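Local coordinates for nickel ABC transporter (Nickel-binding protein) (Bacillus halodurans, PDB 3T66) that probably serves as the solute-binding component of an ABC importer, delivering nickel or a peptide-like cargo to its membrane partners, at residues F81-E86 against H155-G160; T42-R47 against A56-E61; V46-E51 against E136-N141; L75-T80 against D118-H123; T159-L164 against D179-G184. One frame throughout, in Å; residues are numbered along the deposited sequence.

In the fold
Contacts 1 and 5 share T159 and G160, and their centres lie 8 Å apart; contacts 2 and 3 share V46 and R47, with centres 7 Å apart on either side of strand 46-48. E43 ties the two groups together: its carboxylate probably hydrogen-bonds T159 (OE1 to OG1, 2.5 Å) and Y181 (OE2 to OH, 2.5 Å), so contact 2 reaches both contact 1 and contact 5. Contact 4 joins through W182, which packs on R76 and V79, although the centres of contacts 4 and 5 are 17 Å apart. The calcium ion sits on D179 in contact 5, about 12 Å from the side chain of Q82 in contact 1.

Contact 1 of 5, residues F81-E86 against H155-G160; sequences FQNGKE and HPVGTG
Q82 uses both ends of its side-chain amide on the backbone of G158 and G160. OE1 accepts from the backbone N of G158 at 2.8 Å, with that donor above the plane of the Q82 amide and its N-H aimed rather off line (137°). NE2 donates to G160 O, again at 2.8 Å, and comes to this oxygen from above its carbonyl plane. I41 O is a further acceptor for NE2. A bend at chi2 (130°) turns the amide to lie along residues 158-160. The backbone N of Q82 also points at G158 O, 3.0 Å away, but the position of that oxygen is doubtful.

Around the amide, the type I turn from F81 to G84 sets the packing. N83 OD1 accepts from K85 N at 2.9 Å, an Asx turn, while ND2 is held by D146 and E149. That leaves the flank of N83 lying across V157, CG to CG1 at 3.8 Å, at about a right angle. F81 CB also reaches V157 CG1, at 3.9 Å, and F81 CD1 lies 3.8 Å from T159 CG2.

One primary amide serves a donor and an acceptor of a buried backbone, joining the loop between strand 70-75 and helix 89-100 to the loop leading into strand 162-168. This orientation is consistent with the pairing; flipped over, NE2 would probably face G158 N, donor against donor.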
# COMPACT_ATOMS: atom_id res chain seq x y z
N PHE A 81 27.96 -8.04 -0.64
CA PHE A 81 27.73 -6.74 -1.29
C PHE A 81 28.36 -6.70 -2.68
O PHE A 81 29.26 -7.44 -3.00
CB PHE A 81 28.26 -5.56 -0.46
CG PHE A 81 27.63 -5.45 0.90
CD1 PHE A 81 26.48 -4.70 1.09
CD2 PHE A 81 28.19 -6.11 2.01
CE1 PHE A 81 25.89 -4.62 2.37
CE2 PHE A 81 27.60 -6.03 3.28
CZ PHE A 81 26.45 -5.31 3.45
N GLN A 82 27.85 -5.80 -3.51
CA GLN A 82 28.34 -5.56 -4.84
C GLN A 82 29.84 -5.31 -4.87
O GLN A 82 30.51 -5.59 -5.87
CB GLN A 82 27.61 -4.36 -5.42
CG GLN A 82 26.24 -4.69 -6.01
CD GLN A 82 25.16 -3.79 -5.50
OE1 GLN A 82 25.44 -2.84 -4.80
NE2 GLN A 82 23.91 -4.11 -5.82
N ASN A 83 30.38 -4.80 -3.77
CA ASN A 83 31.80 -4.53 -3.77
C ASN A 83 32.56 -5.78 -3.36
O ASN A 83 33.75 -5.75 -3.36
CB ASN A 83 32.14 -3.35 -2.86
CG ASN A 83 31.97 -3.69 -1.39
OD1 ASN A 83 31.69 -4.84 -1.04
ND2 ASN A 83 32.11 -2.69 -0.53
N GLY A 84 31.88 -6.86 -3.01
CA GLY A 84 32.55 -8.11 -2.67
C GLY A 84 32.57 -8.46 -1.18
O GLY A 84 32.62 -9.63 -0.84
N LYS A 85 32.53 -7.46 -0.29
CA LYS A 85 32.64 -7.71 1.16
C LYS A 85 31.52 -8.65 1.64
O LYS A 85 30.40 -8.64 1.08
CB LYS A 85 32.67 -6.40 1.97
N GLU A 86 31.82 -9.48 2.65
CA GLU A 86 30.84 -10.41 3.20
C GLU A 86 29.72 -9.62 3.90
O GLU A 86 29.99 -8.53 4.40
CB GLU A 86 31.51 -11.42 4.14
N HIS A 155 26.19 6.86 -4.71
CA HIS A 155 26.84 5.58 -4.90
C HIS A 155 26.62 4.63 -3.73
O HIS A 155 27.54 4.35 -2.97
CB HIS A 155 28.33 5.77 -5.14
CG HIS A 155 28.93 4.77 -6.06
ND1 HIS A 155 28.84 3.41 -5.84
CD2 HIS A 155 29.62 4.91 -7.22
CE1 HIS A 155 29.45 2.76 -6.81
NE2 HIS A 155 29.93 3.65 -7.67
N PRO A 156 25.39 4.13 -3.58
CA PRO A 156 25.07 3.11 -2.57
C PRO A 156 25.55 1.68 -2.91
O PRO A 156 25.35 1.17 -4.00
CB PRO A 156 23.53 3.17 -2.49
CG PRO A 156 23.07 3.83 -3.75
CD PRO A 156 24.19 4.69 -4.25
N VAL A 157 26.20 1.02 -1.98
CA VAL A 157 26.67 -0.32 -2.30
C VAL A 157 25.90 -1.33 -1.51
O VAL A 157 26.12 -1.48 -0.31
CB VAL A 157 28.20 -0.46 -2.20
CG1 VAL A 157 28.61 -1.91 -1.91
CG2 VAL A 157 28.78 -0.04 -3.51
N GLY A 158 24.99 -2.01 -2.20
CA GLY A 158 24.08 -2.93 -1.56
C GLY A 158 24.21 -4.32 -2.10
O GLY A 158 25.21 -4.65 -2.74
N THR A 159 23.19 -5.12 -1.87
CA THR A 159 23.26 -6.51 -2.23
C THR A 159 22.43 -6.84 -3.47
O THR A 159 22.31 -8.01 -3.86
CB THR A 159 22.85 -7.39 -1.06
OG1 THR A 159 21.47 -7.19 -0.83
CG2 THR A 159 23.60 -6.98 0.18
N GLY A 160 21.87 -5.83 -4.11
CA GLY A 160 21.06 -6.09 -5.31
C GLY A 160 21.81 -6.74 -6.46
O GLY A 160 23.04 -6.68 -6.57

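Contact 2 of 5, residues T42-R47 against A56-E61; sequences TETLVR and APWLAE
W58 follows directly on the beta hairpin of strands 46-48 and 55-57, and its indole lies between R47 on one face and E43 on the other. R47 CD sits 3.6 Å from the centroid of the five-membered ring, and the chain then bends at chi3 to bring CZ within 4.6 Å of the six-membered centroid, a cation-pi contact. The guanidinium stands perpendicular to the indole, its edge turned to the ring, NH1 nearest. E43 CB makes a CH-pi contact 3.8 Å from the six-membered centroid. At the indole rim, in its plane, is T44 OG1, which donates to V46 O at 2.6 Å. An alanine at W58 is likely to cost R47 one of its two aromatic partners and open a gap between that arginine and E43.

What positions this sandwich is backbone. R47 and A56 form a hydrogen-bonded antiparallel pair, R47 N to A56 O 2.9 Å and A56 N to R47 O 2.8 Å, and V46 with P57 is the non-hydrogen-bonded pair beside it. Further out, Y479 offers R47 a second aromatic partner, W182 meets the indole with its own ring, and the E43 carboxylate is taken by T159, Y181 and W182. Where the strand pairing ends, L45 O grips two donors: A60 N at 3.0 Å, in the carbonyl plane on a lone pair, and W58 N at 3.2 Å, from above that plane.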
# COMPACT_ATOMS: atom_id res chain seq x y z
N THR A 42 19.62 -2.60 -4.06
CA THR A 42 19.53 -2.65 -2.63
C THR A 42 18.33 -3.50 -2.24
O THR A 42 17.36 -3.56 -3.01
CB THR A 42 19.44 -1.16 -2.13
OG1 THR A 42 20.67 -0.78 -1.52
CG2 THR A 42 18.31 -0.91 -1.14
N GLU A 43 18.42 -4.17 -1.09
CA GLU A 43 17.40 -5.12 -0.61
C GLU A 43 17.21 -5.09 0.90
O GLU A 43 17.99 -4.50 1.62
CB GLU A 43 17.81 -6.53 -1.00
CG GLU A 43 18.08 -6.67 -2.46
CD GLU A 43 18.78 -7.96 -2.82
OE1 GLU A 43 19.67 -8.39 -2.06
OE2 GLU A 43 18.44 -8.55 -3.87
N THR A 44 16.22 -5.80 1.42
CA THR A 44 15.86 -5.61 2.82
C THR A 44 16.03 -6.93 3.51
O THR A 44 16.21 -7.93 2.83
CB THR A 44 14.39 -5.17 2.91
OG1 THR A 44 13.63 -6.04 2.08
CG2 THR A 44 14.20 -3.68 2.44
N LEU A 45 15.96 -6.96 4.84
CA LEU A 45 16.06 -8.23 5.55
C LEU A 45 14.88 -9.16 5.27
O LEU A 45 14.95 -10.40 5.34
CB LEU A 45 16.17 -8.01 7.06
CG LEU A 45 17.31 -7.13 7.61
CD1 LEU A 45 17.26 -6.94 9.13
CD2 LEU A 45 18.63 -7.70 7.25
N VAL A 46 13.78 -8.55 4.89
CA VAL A 46 12.56 -9.28 4.87
C VAL A 46 11.75 -8.64 3.79
O VAL A 46 11.98 -7.50 3.52
CB VAL A 46 12.00 -9.18 6.26
CG1 VAL A 46 10.62 -8.76 6.27
CG2 VAL A 46 12.14 -10.50 6.92
N ARG A 47 10.87 -9.39 3.14
CA ARG A 47 10.11 -8.91 1.96
C ARG A 47 8.69 -9.39 2.04
O ARG A 47 8.38 -10.24 2.83
CB ARG A 47 10.71 -9.41 0.62
CG ARG A 47 11.07 -10.94 0.56
CD ARG A 47 11.55 -11.39 -0.81
NE ARG A 47 10.53 -11.13 -1.83
CZ ARG A 47 10.67 -10.34 -2.91
NH1 ARG A 47 11.80 -9.71 -3.20
NH2 ARG A 47 9.65 -10.20 -3.75
N ALA A 56 8.05 -12.58 4.32
CA ALA A 56 8.97 -13.68 4.00
C ALA A 56 10.44 -13.29 4.18
O ALA A 56 10.81 -12.13 3.97
CB ALA A 56 8.76 -14.13 2.61
N PRO A 57 11.30 -14.23 4.47
CA PRO A 57 12.70 -13.89 4.53
C PRO A 57 13.28 -13.55 3.18
O PRO A 57 12.92 -14.12 2.19
CB PRO A 57 13.32 -15.17 5.04
CG PRO A 57 12.30 -16.17 4.97
CD PRO A 57 11.05 -15.48 5.16
N TRP A 58 14.18 -12.58 3.17
CA TRP A 58 14.95 -12.27 2.01
C TRP A 58 16.39 -12.33 2.43
O TRP A 58 16.99 -13.35 2.38
CB TRP A 58 14.57 -10.89 1.54
CG TRP A 58 14.79 -10.63 0.14
CD1 TRP A 58 15.20 -11.49 -0.77
CD2 TRP A 58 14.61 -9.40 -0.50
NE1 TRP A 58 15.30 -10.89 -1.97
CE2 TRP A 58 14.93 -9.59 -1.82
CE3 TRP A 58 14.21 -8.15 -0.08
CZ2 TRP A 58 14.86 -8.58 -2.74
CZ3 TRP A 58 14.14 -7.16 -0.98
CH2 TRP A 58 14.47 -7.37 -2.29
N LEU A 59 16.94 -11.22 2.88
CA LEU A 59 18.32 -11.16 3.33
C LEU A 59 18.52 -11.91 4.58
O LEU A 59 19.60 -12.32 4.89
CB LEU A 59 18.76 -9.74 3.54
CG LEU A 59 19.14 -8.96 2.31
CD1 LEU A 59 19.92 -7.80 2.70
CD2 LEU A 59 19.89 -9.78 1.40
N ALA A 60 17.47 -12.01 5.35
CA ALA A 60 17.47 -12.80 6.57
C ALA A 60 16.81 -14.14 6.26
O ALA A 60 15.86 -14.20 5.45
CB ALA A 60 16.70 -12.09 7.65
N GLU A 61 17.33 -15.20 6.89
CA GLU A 61 16.74 -16.56 6.78
C GLU A 61 15.48 -16.76 7.62
O GLU A 61 14.57 -17.50 7.23
CB GLU A 61 17.74 -17.57 7.32
CG GLU A 61 18.39 -18.52 6.36
CD GLU A 61 19.60 -19.19 7.07
OE1 GLU A 61 20.73 -19.24 6.49
OE2 GLU A 61 19.44 -19.62 8.24

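Contact 3 of 5, residues V46-E51 against E136-N141; sequences VRVDEE and ELVNPN
V138 spreads its two methyls over V46 and V48, residues two apart on strand 46-48. The approach starts at the backbone, where V138 CA lies 3.6 Å from V46 O in a CA-H...O contact that is fairly straight (162° at the hydrogen). CB stays at the margin, 4.2 Å from the same oxygen. From there the side chain forks. CG1 stands anti to the backbone N (chi1 178°) and reaches V48 CG2 at 3.8 Å, passing R47 CA at 4.4 Å on the way. CG2, the other branch, goes to V46 and meets its CG1 at 3.4 Å. Each of the two strand valines crosses V138 at about a right angle, so the fork spans the strand lengthwise, over R47 CA.

No hydrogen bond links the two segments; methyl groups carry the contact, and R391 also touches V138. The chain around V138 has helical backbone angles, and N139 N bonds back to E136 O at 3.3 Å. The arrangement is plain valine packing of the hairpin strand 46-48 on a helically coiled piece of the loop between strands 121-126 and 162-168, away from the calcium site.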
# COMPACT_ATOMS: atom_id res chain seq x y z
N VAL A 46 13.78 -8.55 4.89
CA VAL A 46 12.56 -9.28 4.87
C VAL A 46 11.75 -8.64 3.79
O VAL A 46 11.98 -7.50 3.52
CB VAL A 46 12.00 -9.18 6.26
CG1 VAL A 46 10.62 -8.76 6.27
CG2 VAL A 46 12.14 -10.50 6.92
N ARG A 47 10.87 -9.39 3.14
CA ARG A 47 10.11 -8.91 1.96
C ARG A 47 8.69 -9.39 2.04
O ARG A 47 8.38 -10.24 2.83
CB ARG A 47 10.71 -9.41 0.62
CG ARG A 47 11.07 -10.94 0.56
CD ARG A 47 11.55 -11.39 -0.81
NE ARG A 47 10.53 -11.13 -1.83
CZ ARG A 47 10.67 -10.34 -2.91
NH1 ARG A 47 11.80 -9.71 -3.20
NH2 ARG A 47 9.65 -10.20 -3.75
N VAL A 48 7.84 -8.84 1.19
CA VAL A 48 6.48 -9.33 0.94
C VAL A 48 6.49 -10.30 -0.29
O VAL A 48 6.66 -9.90 -1.44
CB VAL A 48 5.59 -8.13 0.63
CG1 VAL A 48 4.20 -8.54 0.26
CG2 VAL A 48 5.59 -7.16 1.78
N ASP A 49 6.28 -11.58 -0.03
CA ASP A 49 6.31 -12.61 -1.05
C ASP A 49 5.19 -12.36 -2.05
O ASP A 49 4.07 -12.12 -1.67
CB ASP A 49 6.16 -13.93 -0.30
CG ASP A 49 5.84 -15.12 -1.20
OD1 ASP A 49 6.27 -15.16 -2.39
OD2 ASP A 49 5.15 -16.04 -0.67
N GLU A 50 5.51 -12.39 -3.34
CA GLU A 50 4.51 -12.28 -4.40
C GLU A 50 3.45 -13.41 -4.41
O GLU A 50 2.31 -13.16 -4.78
CB GLU A 50 5.16 -12.15 -5.79
N GLU A 51 3.80 -14.63 -4.02
CA GLU A 51 2.82 -15.72 -4.11
C GLU A 51 1.76 -15.67 -2.99
O GLU A 51 0.57 -15.67 -3.31
CB GLU A 51 3.43 -17.12 -4.30
N GLU A 136 8.32 -4.09 9.90
CA GLU A 136 8.94 -2.80 9.66
C GLU A 136 10.19 -2.95 8.85
O GLU A 136 10.59 -1.98 8.19
CB GLU A 136 9.33 -2.07 10.93
CG GLU A 136 8.16 -1.58 11.78
CD GLU A 136 7.34 -0.45 11.17
OE1 GLU A 136 7.78 0.21 10.17
OE2 GLU A 136 6.25 -0.22 11.74
N LEU A 137 10.81 -4.13 8.87
CA LEU A 137 12.07 -4.30 8.15
C LEU A 137 11.88 -4.46 6.64
O LEU A 137 12.83 -4.45 5.87
CB LEU A 137 12.88 -5.42 8.78
CG LEU A 137 13.19 -5.17 10.25
CD1 LEU A 137 13.94 -6.33 10.90
CD2 LEU A 137 13.97 -3.87 10.43
N VAL A 138 10.63 -4.57 6.23
CA VAL A 138 10.31 -4.62 4.82
C VAL A 138 10.54 -3.25 4.14
O VAL A 138 10.79 -3.19 2.95
CB VAL A 138 8.84 -5.01 4.64
CG1 VAL A 138 8.42 -5.04 3.15
CG2 VAL A 138 8.53 -6.31 5.32
N ASN A 139 10.45 -2.17 4.91
CA ASN A 139 10.51 -0.83 4.39
C ASN A 139 11.76 -0.67 3.61
O ASN A 139 12.85 -0.85 4.15
CB ASN A 139 10.56 0.17 5.52
CG ASN A 139 9.87 1.48 5.20
OD1 ASN A 139 10.13 2.12 4.19
ND2 ASN A 139 8.99 1.90 6.10
N PRO A 140 11.63 -0.32 2.34
CA PRO A 140 12.75 -0.10 1.50
C PRO A 140 13.77 0.82 2.12
O PRO A 140 14.93 0.77 1.75
CB PRO A 140 12.11 0.52 0.30
CG PRO A 140 10.92 -0.33 0.15
CD PRO A 140 10.40 -0.40 1.55
N ASN A 141 13.34 1.62 3.07
CA ASN A 141 14.20 2.52 3.86
C ASN A 141 15.28 1.88 4.60
O ASN A 141 16.20 2.55 5.03
CB ASN A 141 13.40 3.05 5.01
CG ASN A 141 12.57 4.12 4.60
OD1 ASN A 141 12.74 4.61 3.46
ND2 ASN A 141 11.62 4.52 5.45

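Contact 4 of 5, residues L75-T80 against D118-H123; sequences LREDVT and DGYTLH
L75 and Y120 meet through one backbone bond, L75 N to Y120 O at 3.0 Å and 153°, and this buried end is the tight part of the contact. The leucine CG and CD1 hang beside the same carbonyl, and CD1 goes on to L122 CD1 at 4.4 Å.

The more open end belongs to the Y120 ring. With CG anti to its own carbonyl carbon (chi1 -66°), the ring turns one face to E77, whose CG sits over the ring centre, 3.5 Å from the centroid, a CH-pi contact. E77 then bends at chi2, and its carboxylate plane ends up 37° from that of the ring, on the exposed side. R76 O lies obliquely off the ring at 3.7 Å from CD1. A serine in place of Y120 would probably leave E77 CG without its aromatic seat and free the exposed glutamate to turn. R76 itself faces the other way and holds D78 side-on: NE to OD1 at 3.0 Å and NH2 to OD2 at 2.6 Å, each oxygen using its syn lone pair.

Y120 occupies a type II' turn from D118 to T121, which joins strands 112-118 and 121-126. L75 ends strand 70-75, the neighbour of 121-126 in a four-stranded antiparallel sheet, and helix 89-100 covers this corner, with V92 touching both L75 and L122.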
# COMPACT_ATOMS: atom_id res chain seq x y z
N LEU A 75 20.78 -14.51 9.76
CA LEU A 75 20.96 -14.07 8.39
C LEU A 75 21.57 -15.14 7.51
O LEU A 75 22.17 -16.09 7.99
CB LEU A 75 21.92 -12.88 8.35
CG LEU A 75 21.68 -11.79 9.39
CD1 LEU A 75 22.78 -10.73 9.41
CD2 LEU A 75 20.27 -11.18 9.21
N ARG A 76 21.47 -14.97 6.20
CA ARG A 76 21.99 -15.94 5.28
C ARG A 76 23.49 -15.87 5.36
O ARG A 76 24.06 -14.79 5.59
CB ARG A 76 21.53 -15.64 3.86
CG ARG A 76 20.02 -15.50 3.69
CD ARG A 76 19.68 -15.30 2.23
NE ARG A 76 20.41 -16.30 1.49
CZ ARG A 76 19.90 -17.47 1.11
NH1 ARG A 76 18.63 -17.73 1.35
NH2 ARG A 76 20.66 -18.37 0.48
N GLU A 77 24.14 -17.02 5.15
CA GLU A 77 25.59 -17.02 5.18
C GLU A 77 26.19 -16.82 3.80
O GLU A 77 27.40 -16.68 3.65
CB GLU A 77 26.13 -18.25 5.91
CG GLU A 77 25.83 -18.16 7.41
CD GLU A 77 25.53 -19.52 8.08
OE1 GLU A 77 26.10 -20.55 7.63
OE2 GLU A 77 24.73 -19.55 9.07
N ASP A 78 25.37 -16.73 2.78
CA ASP A 78 25.95 -16.63 1.46
C ASP A 78 25.82 -15.27 0.78
O ASP A 78 25.92 -15.23 -0.42
CB ASP A 78 25.34 -17.69 0.55
CG ASP A 78 23.81 -17.66 0.58
OD1 ASP A 78 23.28 -17.15 1.60
OD2 ASP A 78 23.13 -18.11 -0.39
N VAL A 79 25.61 -14.17 1.48
CA VAL A 79 25.35 -12.96 0.71
C VAL A 79 26.59 -12.10 0.71
O VAL A 79 27.30 -12.10 1.72
CB VAL A 79 24.14 -12.14 1.25
CG1 VAL A 79 24.18 -10.71 0.77
CG2 VAL A 79 22.82 -12.76 0.84
N THR A 80 26.87 -11.42 -0.40
CA THR A 80 27.93 -10.45 -0.49
C THR A 80 27.41 -9.16 -1.11
O THR A 80 26.57 -9.20 -2.03
CB THR A 80 29.10 -10.91 -1.42
OG1 THR A 80 28.64 -11.03 -2.78
CG2 THR A 80 29.78 -12.23 -0.92
N ASP A 118 26.57 -11.25 16.54
CA ASP A 118 27.50 -12.40 16.56
C ASP A 118 27.42 -13.23 15.28
O ASP A 118 26.38 -13.84 14.97
CB ASP A 118 27.25 -13.34 17.77
N GLY A 119 28.53 -13.27 14.54
CA GLY A 119 28.61 -14.11 13.36
C GLY A 119 27.55 -13.72 12.36
O GLY A 119 27.73 -12.74 11.65
N TYR A 120 26.45 -14.46 12.34
CA TYR A 120 25.35 -14.17 11.46
C TYR A 120 24.01 -14.02 12.19
O TYR A 120 22.99 -13.67 11.58
CB TYR A 120 25.25 -15.27 10.40
CG TYR A 120 26.43 -15.29 9.45
CD1 TYR A 120 26.48 -14.44 8.35
CD2 TYR A 120 27.52 -16.16 9.66
CE1 TYR A 120 27.56 -14.45 7.46
CE2 TYR A 120 28.64 -16.17 8.76
CZ TYR A 120 28.63 -15.31 7.67
OH TYR A 120 29.67 -15.28 6.78
N THR A 121 23.98 -14.31 13.48
CA THR A 121 22.79 -14.07 14.25
C THR A 121 22.91 -12.64 14.81
O THR A 121 24.01 -12.12 14.98
CB THR A 121 22.58 -15.14 15.33
N LEU A 122 21.74 -12.01 15.01
CA LEU A 122 21.58 -10.68 15.63
C LEU A 122 20.60 -10.75 16.82
O LEU A 122 19.68 -11.56 16.82
CB LEU A 122 20.98 -9.73 14.63
CG LEU A 122 21.92 -8.98 13.70
CD1 LEU A 122 21.08 -8.34 12.63
CD2 LEU A 122 22.69 -7.91 14.42
N HIS A 123 20.78 -9.87 17.79
CA HIS A 123 19.87 -9.78 18.94
C HIS A 123 19.37 -8.36 19.04
O HIS A 123 20.17 -7.45 19.24
CB HIS A 123 20.60 -10.18 20.21
CG HIS A 123 21.16 -11.56 20.12
ND1 HIS A 123 20.47 -12.67 20.55
CD2 HIS A 123 22.31 -12.02 19.56
CE1 HIS A 123 21.17 -13.76 20.29
NE2 HIS A 123 22.29 -13.39 19.68

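Contact 5 of 5, residues T159-L164 against D179-G184; sequences TGPFAL and DEYWDG. With CA (calcium ion), chain B.
A type I turn from Y181 to G184, in the loop between strands 172-177 and 190-195, lays the Y181 ring against P161 just ahead of strand 162-168. The proline runs alongside the tyrosine, pointing the same way. Its CD makes a CH-pi contact 3.9 Å from the ring centroid, and its CB reaches CD2 of Y181 at 3.8 Å. P161 N is over this face too, while D183 N of the turn itself comes over the opposite one, so the ring is flanked on both sides. T159 O and G184 O lie at its edge, near the ring plane. Y181 gets there because its CG is anti to the backbone N (chi1 173°), which sends the phenol across to the other segment. W182 joins more loosely, its CD1 edge 3.9 Å from T159 O, and packs on R76 and V79 beyond.

At the start of the same loop, D179 takes no part in this packing. Its OD2 binds the calcium ion at 2.4 Å, and OD1 forms a salt bridge with R177. The loop also touches a crystal neighbour.

The two segments share no hydrogen bond, yet their polar ends converge: T159 OG1, Y181 OH and W182 NE1 all hydrogen-bond to the carboxylate of E43. Three such partners round one buried acid would probably stabilise its negative charge, and its oxygens probably help hold the tyrosine and tryptophan side chains in place.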
# COMPACT_ATOMS: atom_id res chain seq x y z
N THR A 159 23.19 -5.12 -1.87
CA THR A 159 23.26 -6.51 -2.23
C THR A 159 22.43 -6.84 -3.47
O THR A 159 22.31 -8.01 -3.86
CB THR A 159 22.85 -7.39 -1.06
OG1 THR A 159 21.47 -7.19 -0.83
CG2 THR A 159 23.60 -6.98 0.18
N GLY A 160 21.87 -5.83 -4.11
CA GLY A 160 21.06 -6.09 -5.31
C GLY A 160 21.81 -6.74 -6.46
O GLY A 160 23.04 -6.68 -6.57
N PRO A 161 21.06 -7.37 -7.35
CA PRO A 161 21.50 -7.83 -8.64
C PRO A 161 22.01 -6.70 -9.57
O PRO A 161 22.51 -7.00 -10.66
CB PRO A 161 20.20 -8.36 -9.23
CG PRO A 161 19.18 -7.41 -8.72
CD PRO A 161 19.59 -7.39 -7.26
N PHE A 162 21.86 -5.43 -9.22
CA PHE A 162 22.45 -4.41 -10.12
C PHE A 162 23.29 -3.45 -9.36
O PHE A 162 22.84 -2.86 -8.40
CB PHE A 162 21.43 -3.67 -11.01
CG PHE A 162 20.81 -4.56 -11.98
CD1 PHE A 162 21.51 -4.95 -13.09
CD2 PHE A 162 19.61 -5.14 -11.72
CE1 PHE A 162 20.99 -5.87 -13.96
CE2 PHE A 162 19.06 -6.07 -12.59
CZ PHE A 162 19.75 -6.44 -13.71
N ALA A 163 24.52 -3.32 -9.77
CA ALA A 163 25.31 -2.32 -9.13
C ALA A 163 25.20 -1.00 -9.91
O ALA A 163 24.90 -0.96 -11.10
CB ALA A 163 26.74 -2.77 -8.97
N LEU A 164 25.48 0.09 -9.19
CA LEU A 164 25.34 1.41 -9.71
C LEU A 164 26.55 1.77 -10.55
O LEU A 164 27.66 1.61 -10.09
CB LEU A 164 25.17 2.36 -8.54
CG LEU A 164 25.00 3.83 -8.88
CD1 LEU A 164 23.84 4.07 -9.82
CD2 LEU A 164 24.75 4.47 -7.54
N ASP A 179 27.86 -9.70 -10.87
CA ASP A 179 28.07 -11.07 -11.35
C ASP A 179 27.88 -12.12 -10.28
O ASP A 179 27.47 -13.24 -10.61
CB ASP A 179 29.43 -11.23 -12.08
CG ASP A 179 29.45 -10.59 -13.50
OD1 ASP A 179 28.36 -10.26 -14.02
OD2 ASP A 179 30.54 -10.42 -14.10
N GLU A 180 28.11 -11.77 -9.02
CA GLU A 180 28.01 -12.73 -7.87
C GLU A 180 26.82 -12.52 -6.96
O GLU A 180 26.88 -12.81 -5.77
CB GLU A 180 29.26 -12.65 -7.02
CG GLU A 180 30.56 -12.45 -7.81
CD GLU A 180 31.04 -13.72 -8.51
OE1 GLU A 180 30.61 -14.83 -8.10
OE2 GLU A 180 31.86 -13.59 -9.47
N TYR A 181 25.74 -11.97 -7.52
CA TYR A 181 24.53 -11.68 -6.77
C TYR A 181 24.10 -12.96 -6.08
O TYR A 181 24.09 -14.00 -6.72
CB TYR A 181 23.44 -11.24 -7.73
CG TYR A 181 22.13 -11.08 -7.06
CD1 TYR A 181 22.00 -10.31 -5.92
CD2 TYR A 181 21.01 -11.72 -7.55
CE1 TYR A 181 20.79 -10.18 -5.28
CE2 TYR A 181 19.79 -11.60 -6.93
CZ TYR A 181 19.68 -10.83 -5.79
OH TYR A 181 18.47 -10.71 -5.17
N TRP A 182 23.74 -12.89 -4.80
CA TRP A 182 23.51 -14.09 -4.00
C TRP A 182 22.35 -14.97 -4.43
O TRP A 182 22.28 -16.14 -4.07
CB TRP A 182 23.29 -13.69 -2.56
CG TRP A 182 22.00 -12.94 -2.36
CD1 TRP A 182 21.81 -11.60 -2.50
CD2 TRP A 182 20.73 -13.49 -1.94
NE1 TRP A 182 20.50 -11.28 -2.22
CE2 TRP A 182 19.82 -12.42 -1.87
CE3 TRP A 182 20.28 -14.79 -1.63
CZ2 TRP A 182 18.47 -12.60 -1.51
CZ3 TRP A 182 18.93 -14.97 -1.27
CH2 TRP A 182 18.05 -13.87 -1.20
N ASP A 183 21.41 -14.42 -5.19
CA ASP A 183 20.25 -15.22 -5.58
C ASP A 183 20.23 -15.50 -7.08
O ASP A 183 19.21 -15.92 -7.64
CB ASP A 183 18.96 -14.55 -5.14
CG ASP A 183 17.88 -15.55 -4.82
OD1 ASP A 183 18.22 -16.72 -4.65
OD2 ASP A 183 16.70 -15.18 -4.71
N GLY A 184 21.35 -15.27 -7.75
CA GLY A 184 21.46 -15.74 -9.12
C GLY A 184 21.41 -14.55 -10.05
O GLY A 184 20.48 -13.76 -10.01
CA CA B . 31.63 -8.96 -15.67